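Local coordinates for protein leucine aminopeptidase 1 (Caenorhabditis elegans, PDB 2HC9) that releases N-terminal amino acids, preferably leucine, from peptides as a two-zinc aminopeptidase of the M17 family, and probably serves in digestion, at residues Val170-Arg175 and Met282-Ser287; Phe411-Ser416 and Lys428-Pro433; Val6-Gln11 and Asp153-Glu158; Gln43-Asp48 and Tyr69-Leu74. The protein carries 1 engineered substitution. All coordinates share one frame; numbering follows the deposited sequence. Where two conformers were deposited one is given.

Contact 1 of 4, residues Val170-Arg175 and Met282-Ser287; sequences VRETAR and MLEAYS
Glu172 and Glu284 meet carbon to carboxylate: Glu172 CB lies 3.4 Å from Glu284 CD, and the two carboxylate planes stand 86° apart. Both chains bend at chi2, and their acidic ends come close, Glu172 OE1 standing 4.3 Å from Glu284 OE2. A water bridges this pair, 2.6 Å from Glu284 OE2, and Lys133 pairs with Glu172 OE2, so the like charges are probably screened. Next comes Thr173, small enough for helices to approach: its OG1 lies 3.2 Å from Glu284 CB and is hydrogen-bonded to Ser169 O in the preceding turn, which satisfies the buried hydroxyl. One turn after Glu172, Arg175 grips its carboxylate side-on, NE to OE2 and NH2 to OE1 (the latter 2.8 Å), a bidentate salt bridge in the guanidinium plane but 34° out of the carboxylate plane. A glutamine in place of Glu172 would probably weaken this grip and leave the positive charges of Arg175 and Lys133 less fully balanced. Arg175 NH1 reaches on to Glu192, while Pro473 packs on both Thr173 and Glu284. This is buried helix-to-helix packing, with helix 157-178, the long connecting helix of M17 leucine aminopeptidases, lying against helix 277-290 of the catalytic domain.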
loop_
_atom_site.group_PDB
_atom_site.type_symbol
_atom_site.label_atom_id
_atom_site.label_comp_id
_atom_site.label_asym_id
_atom_site.label_seq_id
_atom_site.Cartn_x
_atom_site.Cartn_y
_atom_site.Cartn_z
ATOM N N VAL A 170 8.205 37.991 -12.387
ATOM C CA VAL A 170 7.744 37.133 -11.281
ATOM C C VAL A 170 6.289 36.725 -11.502
ATOM O O VAL A 170 5.951 35.519 -11.502
ATOM C CB VAL A 170 7.950 37.819 -9.884
ATOM C CG1 VAL A 170 7.213 37.042 -8.771
ATOM C CG2 VAL A 170 9.481 37.917 -9.570
ATOM N N ARG A 171 5.422 37.716 -11.737
ATOM C CA ARG A 171 3.986 37.410 -11.937
ATOM C C ARG A 171 3.700 36.622 -13.212
ATOM O O ARG A 171 2.784 35.799 -13.236
ATOM C CB ARG A 171 3.153 38.691 -11.891
ATOM C CG ARG A 171 3.198 39.347 -10.517
ATOM C CD ARG A 171 2.444 40.692 -10.543
ATOM N NE ARG A 171 0.991 40.524 -10.646
ATOM C CZ ARG A 171 0.190 41.246 -11.437
ATOM N NH1 ARG A 171 0.677 42.180 -12.280
ATOM N NH2 ARG A 171 -1.115 41.015 -11.405
ATOM N N GLU A 172 4.476 36.872 -14.264
ATOM C CA GLU A 172 4.358 36.089 -15.500
ATOM C C GLU A 172 4.762 34.622 -15.312
ATOM O O GLU A 172 4.072 33.714 -15.782
ATOM C CB GLU A 172 5.220 36.708 -16.621
ATOM C CG GLU A 172 4.579 37.999 -17.237
ATOM C CD GLU A 172 3.338 37.656 -18.032
ATOM O OE1 GLU A 172 3.497 37.278 -19.214
ATOM O OE2 GLU A 172 2.223 37.670 -17.451
ATOM N N THR A 173 5.886 34.402 -14.639
ATOM C CA THR A 173 6.321 33.024 -14.322
ATOM C C THR A 173 5.188 32.295 -13.591
ATOM O O THR A 173 4.816 31.180 -13.962
ATOM C CB THR A 173 7.568 33.044 -13.387
ATOM O OG1 THR A 173 8.636 33.731 -14.038
ATOM C CG2 THR A 173 8.046 31.614 -13.088
ATOM N N ALA A 174 4.656 32.926 -12.539
ATOM C CA ALA A 174 3.565 32.338 -11.755
ATOM C C ALA A 174 2.289 32.117 -12.583
ATOM O O ALA A 174 1.632 31.083 -12.443
ATOM C CB ALA A 174 3.263 33.204 -10.527
ATOM N N ARG A 175 1.935 33.083 -13.434
ATOM C CA ARG A 175 0.766 32.915 -14.316
ATOM C C ARG A 175 0.891 31.673 -15.204
ATOM O O ARG A 175 -0.074 30.885 -15.360
ATOM C CB ARG A 175 0.590 34.161 -15.219
ATOM C CG ARG A 175 -0.530 33.979 -16.281
ATOM C CD ARG A 175 -0.674 35.207 -17.192
ATOM N NE ARG A 175 0.496 35.461 -18.036
ATOM C CZ ARG A 175 0.805 34.795 -19.161
ATOM N NH1 ARG A 175 0.053 33.792 -19.611
ATOM N NH2 ARG A 175 1.872 35.145 -19.853
ATOM N N MET A 282 13.055 30.495 -16.381
ATOM C CA MET A 282 14.195 30.850 -17.257
ATOM C C MET A 282 13.776 31.883 -18.316
ATOM O O MET A 282 14.493 32.865 -18.562
ATOM C CB MET A 282 14.796 29.608 -17.950
ATOM C CG MET A 282 15.556 28.649 -16.978
ATOM S SD MET A 282 16.670 29.540 -15.859
ATOM C CE MET A 282 18.155 28.519 -15.888
ATOM N N LEU A 283 12.617 31.658 -18.929
ATOM C CA LEU A 283 12.057 32.603 -19.912
ATOM C C LEU A 283 11.903 34.001 -19.323
ATOM O O LEU A 283 12.281 35.014 -19.954
ATOM C CB LEU A 283 10.676 32.100 -20.369
ATOM C CG LEU A 283 9.912 33.034 -21.319
ATOM C CD1 LEU A 283 10.743 33.214 -22.596
ATOM C CD2 LEU A 283 8.485 32.549 -21.593
ATOM N N GLU A 284 11.331 34.080 -18.120
ATOM C CA GLU A 284 11.069 35.382 -17.511
ATOM C C GLU A 284 12.294 36.035 -16.905
ATOM O O GLU A 284 12.383 37.265 -16.866
ATOM C CB GLU A 284 9.906 35.309 -16.508
ATOM C CG GLU A 284 8.596 34.791 -17.156
ATOM C CD GLU A 284 8.030 35.738 -18.225
ATOM O OE1 GLU A 284 8.294 36.956 -18.143
ATOM O OE2 GLU A 284 7.287 35.253 -19.115
ATOM N N ALA A 285 13.260 35.223 -16.469
ATOM C CA ALA A 285 14.604 35.751 -16.144
ATOM C C ALA A 285 15.284 36.374 -17.356
ATOM O O ALA A 285 15.854 37.452 -17.253
ATOM C CB ALA A 285 15.522 34.656 -15.550
ATOM N N TYR A 286 15.261 35.663 -18.482
ATOM C CA TYR A 286 15.848 36.145 -19.725
ATOM C C TYR A 286 15.207 37.485 -20.081
ATOM O O TYR A 286 15.903 38.441 -20.413
ATOM C CB TYR A 286 15.593 35.112 -20.825
ATOM C CG TYR A 286 16.062 35.491 -22.221
ATOM C CD1 TYR A 286 17.353 35.171 -22.644
ATOM C CD2 TYR A 286 15.203 36.155 -23.123
ATOM C CE1 TYR A 286 17.793 35.482 -23.905
ATOM C CE2 TYR A 286 15.636 36.470 -24.420
ATOM C CZ TYR A 286 16.930 36.120 -24.799
ATOM O OH TYR A 286 17.394 36.417 -26.058
ATOM N N SER A 287 13.880 37.536 -20.017
ATOM C CA SER A 287 13.148 38.766 -20.310
ATOM C C SER A 287 13.613 39.946 -19.435
ATOM O O SER A 287 13.938 41.022 -19.950
ATOM C CB SER A 287 11.651 38.538 -20.149
ATOM O OG SER A 287 10.914 39.744 -20.342
HETATM O O HOH W 1 5.859 36.785 -20.595
#

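Contact 2 of 4, residues Phe411-Ser416 and Lys428-Pro433; sequences FGDLKS and KMDGPP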
loop_
_atom_site.group_PDB
_atom_site.type_symbol
_atom_site.label_atom_id
_atom_site.label_comp_id
_atom_site.label_asym_id
_atom_site.label_seq_id
_atom_site.Cartn_x
_atom_site.Cartn_y
_atom_site.Cartn_z
ATOM N N PHE A 411 27.452 8.305 -10.252
ATOM C CA PHE A 411 26.952 8.043 -11.618
ATOM C C PHE A 411 26.723 6.548 -11.871
ATOM O O PHE A 411 25.872 6.142 -12.695
ATOM C CB PHE A 411 27.853 8.700 -12.681
ATOM C CG PHE A 411 27.383 8.472 -14.107
ATOM C CD1 PHE A 411 26.167 8.998 -14.542
ATOM C CD2 PHE A 411 28.138 7.712 -14.988
ATOM C CE1 PHE A 411 25.718 8.772 -15.846
ATOM C CE2 PHE A 411 27.707 7.495 -16.303
ATOM C CZ PHE A 411 26.498 8.025 -16.727
ATOM N N GLY A 412 27.441 5.725 -11.117
ATOM C CA GLY A 412 27.213 4.282 -11.147
ATOM C C GLY A 412 25.795 3.867 -10.755
ATOM O O GLY A 412 25.344 2.773 -11.117
ATOM N N ASP A 413 25.079 4.730 -10.033
ATOM C CA ASP A 413 23.638 4.518 -9.800
ATOM C C ASP A 413 22.834 4.369 -11.119
ATOM O O ASP A 413 21.755 3.758 -11.125
ATOM C CB ASP A 413 23.051 5.662 -8.963
ATOM C CG ASP A 413 23.574 5.679 -7.526
ATOM O OD1 ASP A 413 24.129 4.643 -7.042
ATOM O OD2 ASP A 413 23.403 6.734 -6.872
ATOM N N LEU A 414 23.358 4.910 -12.218
ATOM C CA LEU A 414 22.652 4.873 -13.503
ATOM C C LEU A 414 23.261 3.873 -14.467
ATOM O O LEU A 414 23.037 3.954 -15.663
ATOM C CB LEU A 414 22.637 6.276 -14.141
ATOM C CG LEU A 414 21.936 7.314 -13.269
ATOM C CD1 LEU A 414 22.065 8.714 -13.886
ATOM C CD2 LEU A 414 20.470 6.930 -13.092
ATOM N N LYS A 415 24.030 2.919 -13.950
ATOM C CA LYS A 415 24.645 1.911 -14.827
ATOM C C LYS A 415 23.579 1.111 -15.606
ATOM O O LYS A 415 22.499 0.788 -15.066
ATOM C CB LYS A 415 25.525 0.973 -13.986
ATOM C CG LYS A 415 26.284 -0.069 -14.783
ATOM C CD LYS A 415 27.288 -0.817 -13.896
ATOM C CE LYS A 415 28.587 -1.107 -14.677
ATOM N NZ LYS A 415 29.450 -2.148 -14.028
ATOM N N SER A 416 23.881 0.820 -16.873
ATOM C CA SER A 416 23.017 -0.005 -17.726
ATOM C C SER A 416 23.881 -1.073 -18.362
ATOM O O SER A 416 25.040 -0.819 -18.741
ATOM C CB SER A 416 22.380 0.836 -18.843
ATOM O OG SER A 416 21.715 0.011 -19.814
ATOM N N LYS A 428 17.690 1.115 -4.324
ATOM C CA LYS A 428 18.633 1.789 -3.444
ATOM C C LYS A 428 19.748 2.351 -4.293
ATOM O O LYS A 428 20.212 1.710 -5.238
ATOM C CB LYS A 428 19.207 0.819 -2.408
ATOM C CG LYS A 428 18.738 1.092 -1.000
ATOM C CD LYS A 428 17.218 1.155 -0.909
ATOM C CE LYS A 428 16.736 1.520 0.504
ATOM N NZ LYS A 428 17.403 0.721 1.582
ATOM N N MET A 429 20.146 3.577 -3.994
ATOM C CA MET A 429 21.247 4.154 -4.721
ATOM C C MET A 429 22.227 4.832 -3.755
ATOM O O MET A 429 21.853 5.165 -2.629
ATOM C CB MET A 429 20.704 5.091 -5.807
ATOM C CG MET A 429 20.087 6.380 -5.343
ATOM S SD MET A 429 19.140 7.178 -6.714
ATOM C CE MET A 429 17.587 6.405 -6.394
ATOM N N ASP A 430 23.460 5.049 -4.195
ATOM C CA ASP A 430 24.449 5.677 -3.315
ATOM C C ASP A 430 24.289 7.191 -3.238
ATOM O O ASP A 430 24.605 7.771 -2.228
ATOM C CB ASP A 430 25.855 5.357 -3.777
ATOM C CG ASP A 430 26.295 3.950 -3.382
ATOM O OD1 ASP A 430 25.674 3.343 -2.490
ATOM O OD2 ASP A 430 27.276 3.468 -3.974
ATOM N N GLY A 431 23.853 7.826 -4.325
ATOM C CA GLY A 431 23.697 9.292 -4.320
ATOM C C GLY A 431 22.368 9.768 -3.761
ATOM O O GLY A 431 21.380 9.016 -3.748
ATOM N N PRO A 432 22.305 11.041 -3.355
ATOM C CA PRO A 432 20.964 11.637 -3.127
ATOM C C PRO A 432 20.200 11.538 -4.470
ATOM O O PRO A 432 20.782 11.848 -5.505
ATOM C CB PRO A 432 21.276 13.120 -2.824
ATOM C CG PRO A 432 22.766 13.218 -2.609
ATOM C CD PRO A 432 23.419 12.005 -3.195
ATOM N N PRO A 433 18.952 11.027 -4.481
ATOM C CA PRO A 433 18.232 10.902 -5.761
ATOM C C PRO A 433 18.176 12.170 -6.613
ATOM O O PRO A 433 18.278 12.069 -7.858
ATOM C CB PRO A 433 16.822 10.452 -5.329
ATOM C CG PRO A 433 17.101 9.647 -4.062
ATOM C CD PRO A 433 18.186 10.434 -3.365
#
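The carboxylate of Asp413 faces the backbone of Met429-Gly431 and accepts two successive amides, a side-chain-to-main-chain bridge between two loops of the M17 catalytic domain. Its CG is anti to the carbonyl carbon (chi1 -68°), which turns both oxygens toward the other loop. Asp430 N donates to Asp413 OD1 at 3.0 Å, tilted 27° out of the carboxylate plane, and Gly431 N donates to Asp413 OD2 at 2.8 Å on the syn lone pair. Aspartate suits this place because it offers two acceptors on a short stem. An asparagine here would probably leave one of the two amides without its acceptor, since an NH2 group would then face a backbone N-H.

Against this carboxylate the Met429 side chain crosses at about a right angle. Its CB touches Asp413 OD2 at 3.3 Å, and the chain then leads away; Val436 of the following helix packs against both residues. Asp430 also stands nearby, but the nearest charged oxygens, Asp413 OD1 and Asp430 OD2, remain 4.5 Å apart. The loop runs on through Pro432, the N-cap residue of helix 433-442, where Trp369 of a neighbouring subunit packs on the prolines. Met429 lies about 7 Å, side chain to side chain, from Arg338, a predicted active-site residue. Gly431 suits its place: a beta carbon there would point toward Asp413 and lie about 3.3 Å from Asp413 OD2, as close as Met429 CB already is.

Contact 3 of 4, residues Val6-Gln11 and Asp153-Glu158; sequences VRNGIQ and DKLTNE
Hydrogen bonding centres on the amide of Asn8, whose ND2 reaches Asn157 across the contact. The bond to Asn157 OD1 is 3.2 Å long and nearly straight (167°). It lies close to the amide plane of Asn8 and arrives tilted 27° from the carbonyl plane of Asn157; the two amide planes are nearly perpendicular. The same ND2 gives a weak, strongly bent bond to Leu155 O at 3.0 Å. Asn8 can serve both because its CG is anti to the backbone N (chi1 -178°), which extends the amide from the strand end toward the loop that leads into helix 157-178. Beyond the strand, Gln11 NE2 bonds Gly9 O from above the carbonyl plane at 3.1 Å; Gly9 has a positive phi, at which a beta carbon would be jammed against the carbonyl O of the residue before, so glycine suits the place.

The van der Waals part belongs to Leu155, which slides past Asn8 in the opposite sense. Its CB comes 3.6 Å from Asn8 OD1, while its side chain also packs on Val150 and Leu163.

Capping completes the junction. The Thr156 side chain caps a backbone N in the first turn, and Thr156 N donates in return to Asp159 OD2, the reciprocal pattern of a capping box. Edge strand 3-8 thereby meets the start of helix 157-178, which follows the adjacent parallel strand 145-151 in the six-stranded sheet of a macro-type N-terminal domain.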
loop_
_atom_site.group_PDB
_atom_site.type_symbol
_atom_site.label_atom_id
_atom_site.label_comp_id
_atom_site.label_asym_id
_atom_site.label_seq_id
_atom_site.Cartn_x
_atom_site.Cartn_y
_atom_site.Cartn_z
ATOM N N VAL A 6 6.380 49.870 -9.408
ATOM C CA VAL A 6 7.270 50.116 -8.298
ATOM C C VAL A 6 7.811 51.546 -8.464
ATOM O O VAL A 6 8.302 51.908 -9.545
ATOM C CB VAL A 6 8.455 49.104 -8.268
ATOM C CG1 VAL A 6 9.372 49.389 -7.064
ATOM C CG2 VAL A 6 7.928 47.657 -8.225
ATOM N N ARG A 7 7.700 52.343 -7.404
ATOM C CA ARG A 7 8.190 53.734 -7.445
ATOM C C ARG A 7 9.231 54.007 -6.386
ATOM O O ARG A 7 9.244 53.406 -5.305
ATOM C CB ARG A 7 7.030 54.724 -7.267
ATOM C CG ARG A 7 5.940 54.594 -8.339
ATOM C CD ARG A 7 4.828 55.644 -8.225
ATOM N NE ARG A 7 4.076 55.570 -6.976
ATOM C CZ ARG A 7 2.893 56.160 -6.794
ATOM N NH1 ARG A 7 2.346 56.862 -7.785
ATOM N NH2 ARG A 7 2.273 56.086 -5.626
ATOM N N ASN A 8 10.081 54.977 -6.700
ATOM C CA ASN A 8 11.152 55.403 -5.826
ATOM C C ASN A 8 10.609 56.531 -4.956
ATOM O O ASN A 8 10.613 57.680 -5.384
ATOM C CB ASN A 8 12.272 55.911 -6.737
ATOM C CG ASN A 8 13.502 56.356 -5.984
ATOM O OD1 ASN A 8 13.679 56.075 -4.787
ATOM N ND2 ASN A 8 14.389 57.055 -6.704
ATOM N N GLY A 9 10.096 56.203 -3.767
ATOM C CA GLY A 9 9.539 57.204 -2.839
ATOM C C GLY A 9 8.021 57.198 -2.778
ATOM O O GLY A 9 7.349 56.860 -3.769
ATOM N N ILE A 10 7.488 57.568 -1.614
ATOM C CA ILE A 10 6.035 57.661 -1.406
ATOM C C ILE A 10 5.446 58.748 -2.310
ATOM O O ILE A 10 5.921 59.893 -2.321
ATOM C CB ILE A 10 5.682 57.965 0.058
ATOM C CG1 ILE A 10 6.152 56.847 0.992
ATOM C CG2 ILE A 10 4.164 58.233 0.230
ATOM C CD1 ILE A 10 6.119 57.247 2.453
ATOM N N GLN A 11 4.439 58.378 -3.097
ATOM C CA GLN A 11 3.740 59.332 -3.939
ATOM C C GLN A 11 2.256 59.080 -3.823
ATOM O O GLN A 11 1.855 58.067 -3.255
ATOM C CB GLN A 11 4.237 59.170 -5.375
ATOM C CG GLN A 11 5.722 59.463 -5.450
ATOM C CD GLN A 11 6.339 58.968 -6.704
ATOM O OE1 GLN A 11 5.825 59.244 -7.777
ATOM N NE2 GLN A 11 7.461 58.225 -6.589
ATOM N N ASP A 153 16.876 55.560 0.509
ATOM C CA ASP A 153 17.758 56.646 0.042
ATOM C C ASP A 153 18.470 56.348 -1.276
ATOM O O ASP A 153 18.524 57.186 -2.173
ATOM C CB ASP A 153 18.844 56.931 1.090
ATOM C CG ASP A 153 18.310 57.618 2.328
ATOM O OD1 ASP A 153 17.379 58.445 2.210
ATOM O OD2 ASP A 153 18.842 57.339 3.429
ATOM N N LYS A 154 19.053 55.159 -1.361
ATOM C CA LYS A 154 19.983 54.843 -2.421
ATOM C C LYS A 154 19.278 54.470 -3.737
ATOM O O LYS A 154 19.901 54.467 -4.795
ATOM C CB LYS A 154 20.910 53.713 -1.971
ATOM C CG LYS A 154 21.992 54.145 -1.013
ATOM C CD LYS A 154 22.872 52.975 -0.629
ATOM C CE LYS A 154 23.924 53.401 0.388
ATOM N NZ LYS A 154 24.861 52.284 0.741
ATOM N N LEU A 155 17.991 54.143 -3.676
ATOM C CA LEU A 155 17.285 53.699 -4.881
ATOM C C LEU A 155 17.244 54.775 -5.975
ATOM O O LEU A 155 16.985 55.949 -5.704
ATOM C CB LEU A 155 15.879 53.221 -4.519
ATOM C CG LEU A 155 15.180 52.256 -5.476
ATOM C CD1 LEU A 155 15.746 50.823 -5.342
ATOM C CD2 LEU A 155 13.695 52.282 -5.178
ATOM N N THR A 156 17.522 54.367 -7.212
ATOM C CA THR A 156 17.422 55.262 -8.361
ATOM C C THR A 156 16.124 55.042 -9.141
ATOM O O THR A 156 15.423 54.032 -8.956
ATOM C CB THR A 156 18.619 55.103 -9.328
ATOM O OG1 THR A 156 18.512 53.872 -10.067
ATOM C CG2 THR A 156 19.951 55.158 -8.571
ATOM N N ASN A 157 15.798 55.981 -10.026
ATOM C CA ASN A 157 14.646 55.789 -10.908
ATOM C C ASN A 157 14.817 54.594 -11.861
ATOM O O ASN A 157 13.855 53.875 -12.126
ATOM C CB ASN A 157 14.320 57.081 -11.680
ATOM C CG ASN A 157 13.728 58.175 -10.780
ATOM O OD1 ASN A 157 13.440 57.960 -9.596
ATOM N ND2 ASN A 157 13.526 59.355 -11.356
ATOM N N GLU A 158 16.039 54.364 -12.341
ATOM C CA GLU A 158 16.326 53.188 -13.146
ATOM C C GLU A 158 16.093 51.891 -12.355
ATOM O O GLU A 158 15.550 50.921 -12.888
ATOM C CB GLU A 158 17.762 53.228 -13.683
ATOM C CG GLU A 158 18.126 51.974 -14.491
ATOM C CD GLU A 158 19.465 52.066 -15.220
ATOM O OE1 GLU A 158 20.330 52.905 -14.846
ATOM O OE2 GLU A 158 19.654 51.274 -16.172
#

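Contact 4 of 4, residues Gln43-Asp48 and Tyr69-Leu74; sequences QKFVTD and YELAHL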
loop_
_atom_site.group_PDB
_atom_site.type_symbol
_atom_site.label_atom_id
_atom_site.label_comp_id
_atom_site.label_asym_id
_atom_site.label_seq_id
_atom_site.Cartn_x
_atom_site.Cartn_y
_atom_site.Cartn_z
ATOM N N GLN A 43 -2.499 58.612 7.737
ATOM C CA GLN A 43 -3.339 59.208 8.776
ATOM C C GLN A 43 -4.837 58.957 8.607
ATOM O O GLN A 43 -5.610 59.173 9.537
ATOM C CB GLN A 43 -3.027 60.694 9.008
ATOM C CG GLN A 43 -3.407 61.604 7.861
ATOM C CD GLN A 43 -3.038 63.073 8.105
ATOM O OE1 GLN A 43 -3.092 63.889 7.196
ATOM N NE2 GLN A 43 -2.663 63.401 9.334
ATOM N N LYS A 44 -5.249 58.458 7.440
ATOM C CA LYS A 44 -6.567 57.819 7.300
ATOM C C LYS A 44 -6.758 56.711 8.346
ATOM O O LYS A 44 -7.849 56.522 8.886
ATOM C CB LYS A 44 -6.738 57.244 5.892
ATOM C CG LYS A 44 -5.589 57.551 4.939
ATOM C CD LYS A 44 -5.944 58.648 3.950
ATOM C CE LYS A 44 -4.771 58.960 3.041
ATOM N NZ LYS A 44 -5.193 59.378 1.670
ATOM N N PHE A 45 -5.683 55.976 8.628
ATOM C CA PHE A 45 -5.790 54.759 9.426
ATOM C C PHE A 45 -5.123 54.857 10.784
ATOM O O PHE A 45 -5.578 54.238 11.745
ATOM C CB PHE A 45 -5.245 53.570 8.628
ATOM C CG PHE A 45 -5.905 53.398 7.293
ATOM C CD1 PHE A 45 -7.238 52.992 7.212
ATOM C CD2 PHE A 45 -5.207 53.659 6.122
ATOM C CE1 PHE A 45 -7.860 52.832 5.983
ATOM C CE2 PHE A 45 -5.818 53.521 4.878
ATOM C CZ PHE A 45 -7.146 53.097 4.805
ATOM N N VAL A 46 -4.046 55.637 10.867
ATOM C CA VAL A 46 -3.324 55.825 12.124
ATOM C C VAL A 46 -3.492 57.274 12.627
ATOM O O VAL A 46 -3.234 58.227 11.886
ATOM C CB VAL A 46 -1.829 55.477 11.951
ATOM C CG1 VAL A 46 -1.064 55.690 13.249
ATOM C CG2 VAL A 46 -1.679 54.014 11.462
ATOM N N THR A 47 -3.935 57.422 13.875
ATOM C CA THR A 47 -4.442 58.707 14.377
ATOM C C THR A 47 -3.408 59.819 14.260
ATOM O O THR A 47 -3.637 60.819 13.577
ATOM C CB THR A 47 -4.914 58.603 15.837
ATOM O OG1 THR A 47 -5.931 57.601 15.926
ATOM C CG2 THR A 47 -5.491 59.946 16.312
ATOM N N ASP A 48 -2.271 59.620 14.917
ATOM C CA ASP A 48 -1.176 60.584 14.914
ATOM C C ASP A 48 0.118 59.871 15.260
ATOM O O ASP A 48 0.134 58.655 15.442
ATOM C CB ASP A 48 -1.435 61.693 15.941
ATOM C CG ASP A 48 -1.860 61.155 17.306
ATOM O OD1 ASP A 48 -1.289 60.147 17.792
ATOM O OD2 ASP A 48 -2.778 61.761 17.901
ATOM N N TYR A 69 -10.820 48.027 9.819
ATOM C CA TYR A 69 -11.606 46.794 9.772
ATOM C C TYR A 69 -11.480 45.987 8.467
ATOM O O TYR A 69 -11.739 44.791 8.476
ATOM C CB TYR A 69 -13.061 46.988 10.223
ATOM C CG TYR A 69 -13.941 47.772 9.265
ATOM C CD1 TYR A 69 -14.572 47.145 8.194
ATOM C CD2 TYR A 69 -14.153 49.134 9.446
ATOM C CE1 TYR A 69 -15.389 47.864 7.308
ATOM C CE2 TYR A 69 -14.949 49.863 8.557
ATOM C CZ TYR A 69 -15.560 49.219 7.501
ATOM O OH TYR A 69 -16.346 49.941 6.647
ATOM N N GLU A 70 -11.047 46.625 7.371
ATOM C CA GLU A 70 -10.896 45.901 6.091
ATOM C C GLU A 70 -9.854 46.440 5.113
ATOM O O GLU A 70 -9.432 45.709 4.219
ATOM C CB GLU A 70 -12.236 45.751 5.369
ATOM C CG GLU A 70 -12.824 47.075 4.932
ATOM C CD GLU A 70 -14.102 46.919 4.134
ATOM O OE1 GLU A 70 -14.604 45.780 4.012
ATOM O OE2 GLU A 70 -14.584 47.948 3.603
ATOM N N LEU A 71 -9.451 47.697 5.272
ATOM C CA LEU A 71 -8.695 48.401 4.230
ATOM C C LEU A 71 -7.192 48.481 4.457
ATOM O O LEU A 71 -6.461 48.943 3.587
ATOM C CB LEU A 71 -9.215 49.831 4.044
ATOM C CG LEU A 71 -10.576 49.993 3.368
ATOM C CD1 LEU A 71 -11.051 51.449 3.455
ATOM C CD2 LEU A 71 -10.582 49.464 1.936
ATOM N N ALA A 72 -6.700 48.101 5.629
ATOM C CA ALA A 72 -5.299 48.456 5.915
ATOM C C ALA A 72 -4.579 47.517 6.852
ATOM O O ALA A 72 -5.178 47.005 7.804
ATOM C CB ALA A 72 -5.194 49.896 6.450
ATOM N N HIS A 73 -3.281 47.336 6.612
ATOM C CA HIS A 73 -2.458 46.399 7.388
ATOM C C HIS A 73 -1.047 46.946 7.575
ATOM O O HIS A 73 -0.522 47.608 6.677
ATOM C CB HIS A 73 -2.352 45.067 6.633
ATOM C CG HIS A 73 -3.652 44.347 6.494
ATOM N ND1 HIS A 73 -4.518 44.566 5.444
ATOM C CD2 HIS A 73 -4.235 43.410 7.276
ATOM C CE1 HIS A 73 -5.575 43.790 5.584
ATOM N NE2 HIS A 73 -5.431 43.081 6.690
ATOM N N LEU A 74 -0.429 46.626 8.709
ATOM C CA LEU A 74 1.022 46.768 8.879
ATOM C C LEU A 74 1.633 45.358 8.946
ATOM O O LEU A 74 1.190 44.521 9.725
ATOM C CB LEU A 74 1.326 47.504 10.191
ATOM C CG LEU A 74 2.791 47.599 10.661
ATOM C CD1 LEU A 74 3.603 48.505 9.753
ATOM C CD2 LEU A 74 2.876 48.129 12.074
#
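With chi1 at -55°, Phe45 has CG anti to its carbonyl carbon, and chi2 of -69° then turns one ring face to Ala72. The methyl of Ala72 sits almost squarely over that face: Ala72 CB is 3.6 Å from the centroid of the Phe45 ring and only 9° off its normal, a CH-pi contact. The ring carbons lie at nearly even distances from it, from 3.7 Å (Phe45 CG to Ala72 CB) to 4.1 Å (Phe45 CZ to Ala72 CB), as expected when a methyl sits centrally. Over the opposite face lies Lys44 CB, offset toward the rim. Alanine suits the spot because its one carbon, carried directly on the strand, lets the ring settle close to the backbone; phenylalanine supplies the broad flat surface that such a methyl can rest on.

Leu71 joins at the far end of the ring. Its CB meets Phe45 CE1 at 3.8 Å in an oblique approach, and the two side chains cross at about a right angle. No hydrogen bond links the two segments, so this is purely apolar packing. Leu20 of strand 18-25 touches Phe45 as well, and His68 meets the ring with its plane steeply inclined. His68 ND1 accepts the backbone N-H groups of Glu70 and Leu71, which is likely to steady the chain as it enters the strand.

The contact joins the loop between helices 36-42 and 49-58 to the start of strand 72-77, packing a helix-connecting loop against the sheet of the macro-type N-terminal domain.

In the fold
Along the chain, contact 3 opens first, at strand 3-8; both segments of contact 4 follow before contact 3 closes at 153-158, and contacts 1 and 2 come afterwards in turn. Contacts 3 and 4 belong to the same six-stranded N-terminal sheet, their centres 23 Å apart and nearest atoms about 9 Å apart. Helix 157-178 carries contact 3 at its beginning and contact 1 farther along, so it runs from that sheet to the catalytic domain. Contact 2 lies within the catalytic domain at the other side of the chain's centre, its centre 51 Å from that of contact 3 and 57 Å from that of contact 4. The four thus trace the two-domain build of the subunit.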